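Local coordinates for protein CrmK (Actinoalloteichus sp. WH1-2216-6, PDB 5I1V) that acts as a flavin-dependent oxidase, with covalently bound FAD, in recycling shunt products during caerulomycin biosynthesis, at residues G121-G126 and G263-L268; Q106-L111 and A321-L326; R143-T148 and A215-P220; N246-Q251 and A398-F403. All coordinates share one frame; numbering follows the deposited sequence.

Contact 1. Residues G121-G126 and G263-L268; sequences GGFCMG and GLYALL. With FAD (flavin-adenine dinucleotide), chain E.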
# COMPACT_ATOMS: atom_id res chain seq x y z
N GLY A 121 -13.89 -7.65 6.28
CA GLY A 121 -13.06 -6.93 7.20
C GLY A 121 -13.00 -5.51 6.65
O GLY A 121 -13.71 -5.18 5.72
N GLY A 122 -12.12 -4.71 7.17
CA GLY A 122 -12.14 -3.28 6.84
C GLY A 122 -11.45 -2.91 5.55
O GLY A 122 -10.85 -3.75 4.87
N PHE A 123 -11.52 -1.61 5.26
CA PHE A 123 -10.97 -1.04 4.07
C PHE A 123 -9.62 -0.35 4.29
O PHE A 123 -9.26 0.51 3.49
CB PHE A 123 -11.99 -0.09 3.39
CG PHE A 123 -12.47 1.08 4.24
CD1 PHE A 123 -11.72 2.25 4.35
CD2 PHE A 123 -13.72 1.05 4.87
CE1 PHE A 123 -12.18 3.33 5.11
CE2 PHE A 123 -14.17 2.12 5.63
CZ PHE A 123 -13.40 3.26 5.75
N CYS A 124 -8.86 -0.68 5.34
CA CYS A 124 -7.54 -0.06 5.42
C CYS A 124 -6.40 -1.09 5.34
O CYS A 124 -6.40 -2.08 6.06
CB CYS A 124 -7.43 0.85 6.62
SG CYS A 124 -8.67 2.21 6.76
N MET A 125 -5.42 -0.79 4.48
CA MET A 125 -4.47 -1.78 3.98
C MET A 125 -3.54 -2.34 5.01
O MET A 125 -3.27 -3.55 5.00
CB MET A 125 -3.63 -1.16 2.86
CG MET A 125 -4.41 -1.03 1.57
SD MET A 125 -4.97 -2.64 0.94
CE MET A 125 -3.33 -3.34 0.60
N GLY A 126 -3.07 -1.47 5.91
CA GLY A 126 -2.07 -1.84 6.88
C GLY A 126 -2.59 -2.31 8.24
O GLY A 126 -1.80 -2.54 9.14
N GLY A 263 -27.59 -4.46 -0.99
CA GLY A 263 -26.30 -4.64 -1.62
C GLY A 263 -25.59 -3.34 -1.93
O GLY A 263 -24.39 -3.35 -2.16
N LEU A 264 -26.33 -2.23 -1.93
CA LEU A 264 -25.71 -0.93 -2.13
C LEU A 264 -25.07 -0.41 -0.84
O LEU A 264 -25.73 -0.21 0.18
CB LEU A 264 -26.73 0.05 -2.72
CG LEU A 264 -26.29 1.33 -3.41
CD1 LEU A 264 -27.46 1.99 -4.13
CD2 LEU A 264 -25.67 2.29 -2.41
N TYR A 265 -23.76 -0.21 -0.89
CA TYR A 265 -22.96 0.29 0.23
C TYR A 265 -22.48 1.68 -0.13
O TYR A 265 -21.91 1.89 -1.20
CB TYR A 265 -21.73 -0.61 0.45
CG TYR A 265 -20.68 0.02 1.34
CD1 TYR A 265 -20.87 0.09 2.73
CD2 TYR A 265 -19.51 0.57 0.81
CE1 TYR A 265 -19.95 0.68 3.55
CE2 TYR A 265 -18.58 1.19 1.63
CZ TYR A 265 -18.81 1.24 3.01
OH TYR A 265 -17.87 1.82 3.83
N ALA A 266 -22.66 2.62 0.77
CA ALA A 266 -22.19 3.98 0.51
C ALA A 266 -21.57 4.64 1.72
O ALA A 266 -22.00 4.40 2.87
CB ALA A 266 -23.32 4.80 -0.03
N LEU A 267 -20.56 5.47 1.46
CA LEU A 267 -19.90 6.25 2.49
C LEU A 267 -19.89 7.72 2.08
O LEU A 267 -19.42 8.06 1.01
CB LEU A 267 -18.49 5.75 2.68
CG LEU A 267 -17.70 6.33 3.85
CD1 LEU A 267 -16.76 5.32 4.51
CD2 LEU A 267 -16.87 7.49 3.38
N LEU A 268 -20.38 8.57 2.97
CA LEU A 268 -20.42 10.02 2.74
C LEU A 268 -19.34 10.68 3.62
O LEU A 268 -19.35 10.51 4.80
CB LEU A 268 -21.78 10.52 3.15
CG LEU A 268 -21.98 12.03 3.03
CD1 LEU A 268 -21.81 12.50 1.59
CD2 LEU A 268 -23.36 12.32 3.59
PA FAD E . -2.27 -2.29 16.97
O1A FAD E . -2.01 -0.82 17.19
O2A FAD E . -1.06 -3.14 16.72
O5B FAD E . -3.10 -2.87 18.17
C5B FAD E . -4.41 -2.41 18.50
C4B FAD E . -4.75 -2.86 19.93
O4B FAD E . -4.88 -4.29 19.89
C3B FAD E . -3.72 -2.61 21.02
O3B FAD E . -4.40 -2.55 22.26
C2B FAD E . -2.87 -3.84 20.99
O2B FAD E . -1.99 -4.07 22.10
C1B FAD E . -3.91 -4.93 20.69
N9A FAD E . -3.35 -6.04 19.89
C8A FAD E . -2.66 -6.00 18.71
N7A FAD E . -2.22 -7.26 18.38
C5A FAD E . -2.64 -8.05 19.35
C6A FAD E . -2.51 -9.47 19.56
N6A FAD E . -1.89 -10.16 18.63
N1A FAD E . -3.05 -9.97 20.68
C2A FAD E . -3.66 -9.19 21.61
N3A FAD E . -3.86 -7.86 21.45
C4A FAD E . -3.30 -7.28 20.36
N1 FAD E . -11.57 -1.09 11.67
C2 FAD E . -12.65 -1.63 11.04
O2 FAD E . -13.40 -2.40 11.65
N3 FAD E . -12.96 -1.36 9.75
C4 FAD E . -12.27 -0.53 8.98
O4 FAD E . -12.58 -0.35 7.78
C4X FAD E . -11.08 0.09 9.55
N5 FAD E . -10.33 0.95 8.82
C5X FAD E . -9.19 1.42 9.36
C6 FAD E . -8.31 2.18 8.57
C7 FAD E . -7.12 2.71 9.06
C7M FAD E . -6.21 3.52 8.13
C8 FAD E . -6.80 2.43 10.48
C8M FAD E . -5.55 2.97 11.11
C9 FAD E . -7.66 1.68 11.29
C9A FAD E . -8.85 1.16 10.78
N10 FAD E . -9.72 0.39 11.56
C10 FAD E . -10.82 -0.20 10.97
C1' FAD E . -9.57 0.30 13.01
C2' FAD E . -8.79 -0.92 13.39
O2' FAD E . -9.65 -2.04 13.35
C3' FAD E . -8.13 -0.79 14.72
O3' FAD E . -7.25 0.37 14.70
C4' FAD E . -7.38 -2.08 15.11
O4' FAD E . -7.35 -2.15 16.53
C5' FAD E . -5.97 -2.07 14.53
O5' FAD E . -5.36 -3.32 14.84
P FAD E . -3.78 -3.37 14.66
O1P FAD E . -3.40 -2.84 13.32
O2P FAD E . -3.28 -4.72 15.05
O3P FAD E . -3.31 -2.29 15.77
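The ring of F123 stands between the flavin and the strand that carries Y265 and L267. Its far rim meets both: CZ lies 4.1 Å from L267 CD1, and CE2 lies 4.1 Å from Y265 OH, with each of these side chains crossing that of F123 at about a right angle. Over one face of the phenyl ring sits FAD O4, 3.4 Å above the plane and displaced toward the CD2 side. With CG tucked between the backbone N and the carbonyl carbon (chi1 59°), the ring is set with one face under O4 while the amide of the same residue grips that oxygen: F123 N donates to FAD O4 at 3.0 Å and 155°. G122 CA also comes close to O4. The next residue fixes the cofactor itself, C124 SG being bonded to FAD C6 at 1.8 Å; H64 supplies the second covalent link, the bicovalent attachment known from berberine bridge enzyme and its relatives. Farther out, I328 is hydrogen-bonded to the backbone of F123 and touches its side chain. Y265 and L267 share one face of strand 265-271, while A266 between them turns to the other, toward helix 237-253. The flavin-binding loop thus meets the large antiparallel sheet beside the isoalloxazine. One backbone N-H...O hydrogen bond, from F123, and one thioether, from C124, set the position of the pyrimidine and benzene ends of the ring system, and the hydrogen bond to O4 would be expected to help stabilise negative charge on the reduced flavin.

Contact 2. Residues Q106-L111 and A321-L326; sequences QIYRVL and ATSQLL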
# COMPACT_ATOMS: atom_id res chain seq x y z
N GLN A 106 -3.27 -7.75 2.60
CA GLN A 106 -2.53 -8.92 2.27
C GLN A 106 -3.41 -10.15 2.35
O GLN A 106 -3.38 -11.01 1.47
CB GLN A 106 -1.40 -9.06 3.30
CG GLN A 106 -0.67 -10.37 3.32
CD GLN A 106 0.11 -10.59 4.62
OE1 GLN A 106 0.28 -9.67 5.47
NE2 GLN A 106 0.60 -11.82 4.79
N ILE A 107 -4.16 -10.25 3.44
CA ILE A 107 -5.09 -11.32 3.66
C ILE A 107 -6.07 -11.36 2.46
O ILE A 107 -6.32 -12.44 1.87
CB ILE A 107 -5.88 -11.11 5.00
CG1 ILE A 107 -4.98 -11.29 6.22
CG2 ILE A 107 -6.98 -12.12 5.14
CD1 ILE A 107 -5.58 -10.77 7.52
N TYR A 108 -6.62 -10.22 2.06
CA TYR A 108 -7.62 -10.24 1.02
C TYR A 108 -7.02 -10.76 -0.28
O TYR A 108 -7.66 -11.54 -1.01
CB TYR A 108 -8.21 -8.88 0.74
CG TYR A 108 -9.07 -8.30 1.84
CD1 TYR A 108 -9.72 -9.11 2.77
CD2 TYR A 108 -9.27 -6.92 1.92
CE1 TYR A 108 -10.51 -8.55 3.76
CE2 TYR A 108 -10.07 -6.35 2.90
CZ TYR A 108 -10.68 -7.18 3.82
OH TYR A 108 -11.47 -6.65 4.81
N ARG A 109 -5.80 -10.32 -0.58
CA ARG A 109 -5.15 -10.69 -1.82
C ARG A 109 -4.87 -12.17 -1.84
O ARG A 109 -5.11 -12.80 -2.85
CB ARG A 109 -3.84 -9.94 -2.02
CG ARG A 109 -4.03 -8.55 -2.60
CD ARG A 109 -2.70 -8.09 -3.17
NE ARG A 109 -1.95 -7.46 -2.12
CZ ARG A 109 -1.86 -6.14 -1.97
NH1 ARG A 109 -2.45 -5.29 -2.82
NH2 ARG A 109 -1.16 -5.65 -0.94
N VAL A 110 -4.40 -12.72 -0.73
CA VAL A 110 -4.13 -14.15 -0.66
C VAL A 110 -5.40 -15.01 -0.80
O VAL A 110 -5.44 -15.99 -1.56
CB VAL A 110 -3.40 -14.51 0.64
CG1 VAL A 110 -3.25 -16.02 0.78
CG2 VAL A 110 -2.01 -13.87 0.64
N LEU A 111 -6.40 -14.70 -0.00
CA LEU A 111 -7.66 -15.42 0.00
C LEU A 111 -8.33 -15.37 -1.35
O LEU A 111 -8.77 -16.41 -1.86
CB LEU A 111 -8.63 -14.88 1.04
CG LEU A 111 -8.25 -15.17 2.47
CD1 LEU A 111 -9.40 -14.80 3.42
CD2 LEU A 111 -7.80 -16.60 2.69
N ALA A 321 -10.62 -5.05 -7.12
CA ALA A 321 -10.30 -3.72 -7.60
C ALA A 321 -11.15 -2.65 -6.93
O ALA A 321 -10.61 -1.61 -6.48
CB ALA A 321 -10.46 -3.66 -9.11
N THR A 322 -12.45 -2.88 -6.77
CA THR A 322 -13.24 -1.81 -6.06
C THR A 322 -12.83 -1.69 -4.59
O THR A 322 -12.80 -0.61 -4.00
CB THR A 322 -14.80 -1.80 -6.31
OG1 THR A 322 -15.54 -2.15 -5.13
CG2 THR A 322 -15.25 -2.68 -7.43
N SER A 323 -12.44 -2.81 -4.00
CA SER A 323 -11.99 -2.80 -2.62
C SER A 323 -10.67 -2.02 -2.50
O SER A 323 -10.45 -1.30 -1.54
CB SER A 323 -11.81 -4.27 -2.17
OG SER A 323 -10.93 -4.38 -1.08
N GLN A 324 -9.76 -2.23 -3.45
CA GLN A 324 -8.47 -1.56 -3.43
C GLN A 324 -8.63 -0.07 -3.82
O GLN A 324 -7.89 0.78 -3.34
CB GLN A 324 -7.48 -2.28 -4.36
CG GLN A 324 -7.00 -3.64 -3.78
CD GLN A 324 -6.15 -4.41 -4.74
OE1 GLN A 324 -6.10 -4.10 -5.90
NE2 GLN A 324 -5.53 -5.49 -4.26
N LEU A 325 -9.59 0.23 -4.67
CA LEU A 325 -9.80 1.64 -5.11
C LEU A 325 -10.19 2.50 -3.91
O LEU A 325 -9.72 3.64 -3.78
CB LEU A 325 -10.89 1.71 -6.18
CG LEU A 325 -11.27 3.10 -6.74
CD1 LEU A 325 -10.14 3.73 -7.54
CD2 LEU A 325 -12.49 2.95 -7.63
N LEU A 326 -11.02 1.94 -3.04
CA LEU A 326 -11.50 2.63 -1.84
C LEU A 326 -10.61 2.48 -0.60
O LEU A 326 -10.77 3.23 0.35
CB LEU A 326 -12.93 2.14 -1.56
CG LEU A 326 -13.62 2.28 -0.19
CD1 LEU A 326 -15.10 2.05 -0.39
CD2 LEU A 326 -13.17 1.26 0.83
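Helices 104-115 and 319-326 come closest at Y108 and S323, whose CA atoms are 9.4 Å apart, a separation wide enough that side chains alone bridge it. Each segment is a regular helical turn: V110 N bonds to Q106 O at 3.0 Å, and L325 N to A321 O at 2.8 Å. Two pairs of side chains span the gap. Y108 points across with its ring, CD2 approaching S323 OG obliquely, a loose touch at 4.3 Å; the polar end of this tyrosine is engaged elsewhere, its OH holding G122 O in the flavin-binding loop. R109 starts out along the flank of its helix and bends at chi3 (-88°), which carries the guanidinium around to the amide of Q324. The latter reaches out on a chain extended beyond CG, and the two side chains cross nearly perpendicularly, their guanidinium and amide planes 57° apart. R109 NH1 also makes a long, weak ion pair with D330 of the second subunit, so this edge of the contact lies close to the dimer interface. I336 of that subunit packs against Q324 and L325, and the backbone of Q324 is hydrogen-bonded to the second subunit. I107 and L111 of the first helix cover strand 95-99, whereas T322 and L325 of the second rest on strand 311-318 and L326 on strand 277-285. The pair therefore joins a helix of the FAD-binding domain to one that lines the large antiparallel sheet, with M125 touching R109 and F123 touching L326 between them.

Contact 3. Residues R143-T148 and A215-P220; sequences RLLGLT and ALPRPP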
# COMPACT_ATOMS: atom_id res chain seq x y z
N ARG A 143 -22.76 -5.41 5.09
CA ARG A 143 -24.21 -5.55 4.79
C ARG A 143 -24.63 -6.87 4.18
O ARG A 143 -25.70 -7.39 4.49
CB ARG A 143 -24.70 -4.37 3.95
CG ARG A 143 -24.72 -3.16 4.81
CD ARG A 143 -24.59 -1.88 4.05
NE ARG A 143 -25.67 -1.64 3.09
CZ ARG A 143 -26.81 -1.01 3.37
NH1 ARG A 143 -27.10 -0.60 4.61
NH2 ARG A 143 -27.69 -0.80 2.39
N LEU A 144 -23.77 -7.42 3.35
CA LEU A 144 -24.01 -8.68 2.68
C LEU A 144 -23.51 -9.86 3.48
O LEU A 144 -24.15 -10.90 3.44
CB LEU A 144 -23.34 -8.69 1.30
CG LEU A 144 -24.04 -7.75 0.30
CD1 LEU A 144 -23.20 -7.50 -0.95
CD2 LEU A 144 -25.44 -8.25 -0.08
N LEU A 145 -22.40 -9.71 4.20
CA LEU A 145 -21.69 -10.87 4.82
C LEU A 145 -21.57 -10.88 6.34
O LEU A 145 -21.19 -11.90 6.93
CB LEU A 145 -20.26 -10.95 4.25
CG LEU A 145 -20.17 -11.19 2.74
CD1 LEU A 145 -18.71 -11.34 2.27
CD2 LEU A 145 -20.99 -12.41 2.35
N GLY A 146 -21.88 -9.76 6.98
CA GLY A 146 -21.70 -9.62 8.39
C GLY A 146 -20.36 -9.05 8.83
O GLY A 146 -19.70 -8.31 8.08
N LEU A 147 -19.95 -9.42 10.04
CA LEU A 147 -18.69 -8.97 10.62
C LEU A 147 -17.64 -10.03 10.50
O LEU A 147 -17.95 -11.22 10.36
CB LEU A 147 -18.89 -8.63 12.09
CG LEU A 147 -19.96 -7.59 12.34
CD1 LEU A 147 -20.11 -7.33 13.82
CD2 LEU A 147 -19.67 -6.27 11.65
N THR A 148 -16.38 -9.62 10.63
CA THR A 148 -15.29 -10.58 10.65
C THR A 148 -15.53 -11.65 11.71
O THR A 148 -15.28 -12.83 11.48
CB THR A 148 -13.95 -9.92 10.95
OG1 THR A 148 -14.05 -9.18 12.19
CG2 THR A 148 -13.59 -8.96 9.94
N ALA A 215 -14.97 -22.71 2.09
CA ALA A 215 -14.84 -22.49 3.51
C ALA A 215 -15.11 -21.04 3.92
O ALA A 215 -15.43 -20.78 5.07
CB ALA A 215 -13.48 -22.96 4.00
N LEU A 216 -15.09 -20.12 2.97
CA LEU A 216 -15.48 -18.71 3.20
C LEU A 216 -16.30 -18.23 2.03
O LEU A 216 -16.24 -18.82 0.95
CB LEU A 216 -14.24 -17.82 3.38
CG LEU A 216 -13.51 -17.73 4.74
CD1 LEU A 216 -12.24 -16.92 4.67
CD2 LEU A 216 -14.39 -17.24 5.87
N PRO A 217 -17.07 -17.14 2.21
CA PRO A 217 -17.93 -16.69 1.11
C PRO A 217 -17.17 -16.15 -0.09
O PRO A 217 -16.04 -15.67 0.05
CB PRO A 217 -18.79 -15.58 1.72
CG PRO A 217 -18.36 -15.41 3.14
CD PRO A 217 -17.29 -16.41 3.46
N ARG A 218 -17.79 -16.27 -1.27
CA ARG A 218 -17.26 -15.70 -2.49
C ARG A 218 -17.85 -14.33 -2.60
O ARG A 218 -19.05 -14.23 -2.58
CB ARG A 218 -17.73 -16.51 -3.70
CG ARG A 218 -17.01 -17.82 -3.88
CD ARG A 218 -17.42 -18.47 -5.19
NE ARG A 218 -17.59 -19.90 -4.96
CZ ARG A 218 -16.60 -20.78 -4.94
NH1 ARG A 218 -15.35 -20.39 -5.16
NH2 ARG A 218 -16.87 -22.07 -4.69
N PRO A 219 -17.03 -13.29 -2.75
CA PRO A 219 -17.70 -11.98 -2.91
C PRO A 219 -18.39 -11.88 -4.28
O PRO A 219 -18.17 -12.74 -5.14
CB PRO A 219 -16.55 -11.00 -2.83
CG PRO A 219 -15.38 -11.75 -3.42
CD PRO A 219 -15.59 -13.20 -3.03
N PRO A 220 -19.22 -10.84 -4.50
CA PRO A 220 -19.78 -10.59 -5.84
C PRO A 220 -18.65 -10.35 -6.85
O PRO A 220 -17.63 -9.80 -6.49
CB PRO A 220 -20.62 -9.34 -5.64
CG PRO A 220 -20.98 -9.39 -4.18
CD PRO A 220 -19.72 -9.85 -3.53
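L145 meets P217 through the two ends of its isobutyl group. Its CB is still 5.0 Å from P217 CG, and the branch point CG, turned anti to the carbonyl carbon (chi1 -62°), carries the methyls toward the proline. CD2 then lies against the ring flank, 3.9 Å from P217 CB and 4.1 Å from P217 CG, while CD1 touches the same P217 CG at 4.2 Å. The branch therefore straddles one corner of the pyrrolidine, the two side chains running obliquely to one another. A second, looser touch flanks it: L144, the residue before, brings CD1 to 4.4 Å from P220 CG. P217 and P220 are three apart in the proline-rich run, P219 lies between them, and R218 turns away to make a salt bridge with E214. P285 of strand 277-285 is shared, packing on both L144 and P220. L144 and L145 close helix 142-145; G146 then leaves helical geometry with a positive phi of 92°, and the carbonyl of L145 goes to Y151 OH. The backbone of P217 is hydrogen-bonded to T118, and its side chain touches S204. The contact links the end of a short helix in the FAD-binding domain to the loop that leads into strand 222-231 of the large sheet. Aliphatic carbon meets aliphatic carbon here without polar pairing between the segments, near the surface of the molecule, the L145 side chain about 13 Å from the bound FAD. Shape and exclusion of water carry the interaction, while the backbones are held by their separate hydrogen bonds.

Contact 4. Residues N246-Q251 and A398-F403; sequences NFLDWQ and ASLKTF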
# COMPACT_ATOMS: atom_id res chain seq x y z
N ASN A 246 -31.09 13.64 3.55
CA ASN A 246 -31.47 12.72 2.47
C ASN A 246 -30.73 11.40 2.53
O ASN A 246 -31.33 10.36 2.30
CB ASN A 246 -31.26 13.32 1.10
CG ASN A 246 -32.25 14.44 0.81
OD1 ASN A 246 -33.23 14.61 1.54
ND2 ASN A 246 -32.01 15.19 -0.24
N PHE A 247 -29.42 11.49 2.77
CA PHE A 247 -28.56 10.30 2.90
C PHE A 247 -29.04 9.43 4.05
O PHE A 247 -29.28 8.25 3.88
CB PHE A 247 -27.12 10.73 3.16
CG PHE A 247 -26.14 9.58 3.19
CD1 PHE A 247 -25.64 9.06 2.02
CD2 PHE A 247 -25.73 9.02 4.39
CE1 PHE A 247 -24.73 7.99 2.03
CE2 PHE A 247 -24.84 7.94 4.42
CZ PHE A 247 -24.32 7.44 3.24
N LEU A 248 -29.21 10.03 5.23
CA LEU A 248 -29.62 9.28 6.41
C LEU A 248 -30.98 8.62 6.21
O LEU A 248 -31.15 7.43 6.56
CB LEU A 248 -29.62 10.14 7.66
CG LEU A 248 -28.28 10.78 8.02
CD1 LEU A 248 -28.43 11.69 9.22
CD2 LEU A 248 -27.20 9.75 8.26
N ASP A 249 -31.92 9.35 5.62
CA ASP A 249 -33.28 8.79 5.44
C ASP A 249 -33.24 7.62 4.52
O ASP A 249 -33.86 6.60 4.80
CB ASP A 249 -34.27 9.81 4.83
CG ASP A 249 -34.57 10.97 5.76
OD1 ASP A 249 -34.39 10.81 6.99
OD2 ASP A 249 -34.95 12.07 5.25
N TRP A 250 -32.53 7.76 3.41
CA TRP A 250 -32.43 6.65 2.47
C TRP A 250 -31.74 5.45 3.17
O TRP A 250 -32.22 4.33 3.04
CB TRP A 250 -31.68 7.04 1.19
CG TRP A 250 -31.70 6.00 0.14
CD1 TRP A 250 -32.58 5.90 -0.91
CD2 TRP A 250 -30.86 4.83 0.07
NE1 TRP A 250 -32.31 4.76 -1.65
CE2 TRP A 250 -31.27 4.09 -1.06
CE3 TRP A 250 -29.79 4.36 0.83
CZ2 TRP A 250 -30.64 2.89 -1.44
CZ3 TRP A 250 -29.19 3.15 0.46
CH2 TRP A 250 -29.60 2.44 -0.66
N GLN A 251 -30.66 5.68 3.92
CA GLN A 251 -29.96 4.55 4.56
C GLN A 251 -30.84 3.87 5.60
O GLN A 251 -30.88 2.62 5.69
CB GLN A 251 -28.67 5.02 5.21
CG GLN A 251 -27.62 5.54 4.26
CD GLN A 251 -27.12 4.46 3.29
OE1 GLN A 251 -27.27 3.25 3.53
NE2 GLN A 251 -26.47 4.91 2.21
N ALA A 398 -26.76 -1.06 15.54
CA ALA A 398 -26.55 0.13 14.71
C ALA A 398 -26.99 -0.12 13.27
O ALA A 398 -26.81 -1.20 12.71
CB ALA A 398 -25.10 0.57 14.76
N SER A 399 -27.58 0.90 12.67
CA SER A 399 -27.95 0.90 11.27
C SER A 399 -26.86 1.56 10.45
O SER A 399 -26.74 1.31 9.27
CB SER A 399 -29.24 1.73 11.06
OG SER A 399 -30.29 1.14 11.77
N LEU A 400 -26.11 2.44 11.11
CA LEU A 400 -25.26 3.37 10.46
C LEU A 400 -24.11 3.72 11.43
O LEU A 400 -24.33 3.83 12.62
CB LEU A 400 -26.08 4.61 10.07
CG LEU A 400 -25.36 5.47 9.05
CD1 LEU A 400 -26.26 5.92 7.94
CD2 LEU A 400 -24.71 6.64 9.77
N LYS A 401 -22.90 3.81 10.91
CA LYS A 401 -21.75 4.19 11.69
C LYS A 401 -21.29 5.59 11.28
O LYS A 401 -21.47 6.02 10.11
CB LYS A 401 -20.62 3.21 11.51
CG LYS A 401 -20.91 1.83 12.04
CD LYS A 401 -19.68 0.94 11.96
CE LYS A 401 -19.62 -0.07 13.09
NZ LYS A 401 -19.24 0.58 14.35
N THR A 402 -20.74 6.33 12.24
CA THR A 402 -20.12 7.61 11.95
C THR A 402 -18.74 7.62 12.60
O THR A 402 -18.52 7.02 13.65
CB THR A 402 -20.94 8.83 12.42
OG1 THR A 402 -20.74 9.02 13.83
CG2 THR A 402 -22.43 8.68 12.07
N PHE A 403 -17.84 8.34 11.96
CA PHE A 403 -16.43 8.36 12.23
C PHE A 403 -16.01 9.83 12.07
O PHE A 403 -16.54 10.53 11.21
CB PHE A 403 -15.78 7.46 11.17
CG PHE A 403 -14.29 7.42 11.22
CD1 PHE A 403 -13.64 6.87 12.32
CD2 PHE A 403 -13.54 7.91 10.18
CE1 PHE A 403 -12.25 6.82 12.37
CE2 PHE A 403 -12.15 7.86 10.22
CZ PHE A 403 -11.51 7.32 11.32
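A helix packed on a face of the large antiparallel sheet gives this contact its form: L400, at the start of strand 400-408, points into the flank of helix 237-253. One methyl does nearly all the touching. L400 CD1 lies 3.8 Å from Q251 CB. The same CD1 is 4.0 Å from L248 CD2, and it approaches F247 CE2 more loosely, at 4.3 Å. Those three residues, spaced 247, 248 and 251, form one stripe of the helix against the methyl. A chi1 of -164° sets CG of L400 opposite the backbone nitrogen and sends CD1 to the helix. Q251 bends at chi2 and places CG over one face of the F247 ring, 3.7 Å above the plane, so these side chains also pack on each other. The axes of 246-251 and 400-403 come within 10.9 Å, roughly antiparallel with 147° between their directions. S399 and L400 both face L347 on the neighbouring strand 339-347, a classic beta bulge at the beginning of the strand. K401, the next residue, turns to the other side of the sheet, where it meets Y446 and Y380 in cation-pi contacts and D346 in a salt bridge. F298 of helix 291-303 touches both F247 and Q251.

In the fold
Contacts 1, 2 and 3 cluster around the flavin-binding loop, with centres 11 to 14 Å apart. Contact 4 is 14 Å from contact 1, 21 Å from contact 3 and 25 Å from contact 2. Along the chain, contact 3 is nested within contact 1, and contact 1 within contact 2; contact 4 interleaves with contacts 1 and 2 and follows contact 3. The first three join the FAD-binding domain to the region of the large antiparallel sheet, whereas contact 4 lies within that region, helix against sheet. Strand 265-271 links contacts 1 and 4: one face meets the flavin-binding loop through F123, the other helix 237-253. The cofactor thus sits between domains stitched together at several places.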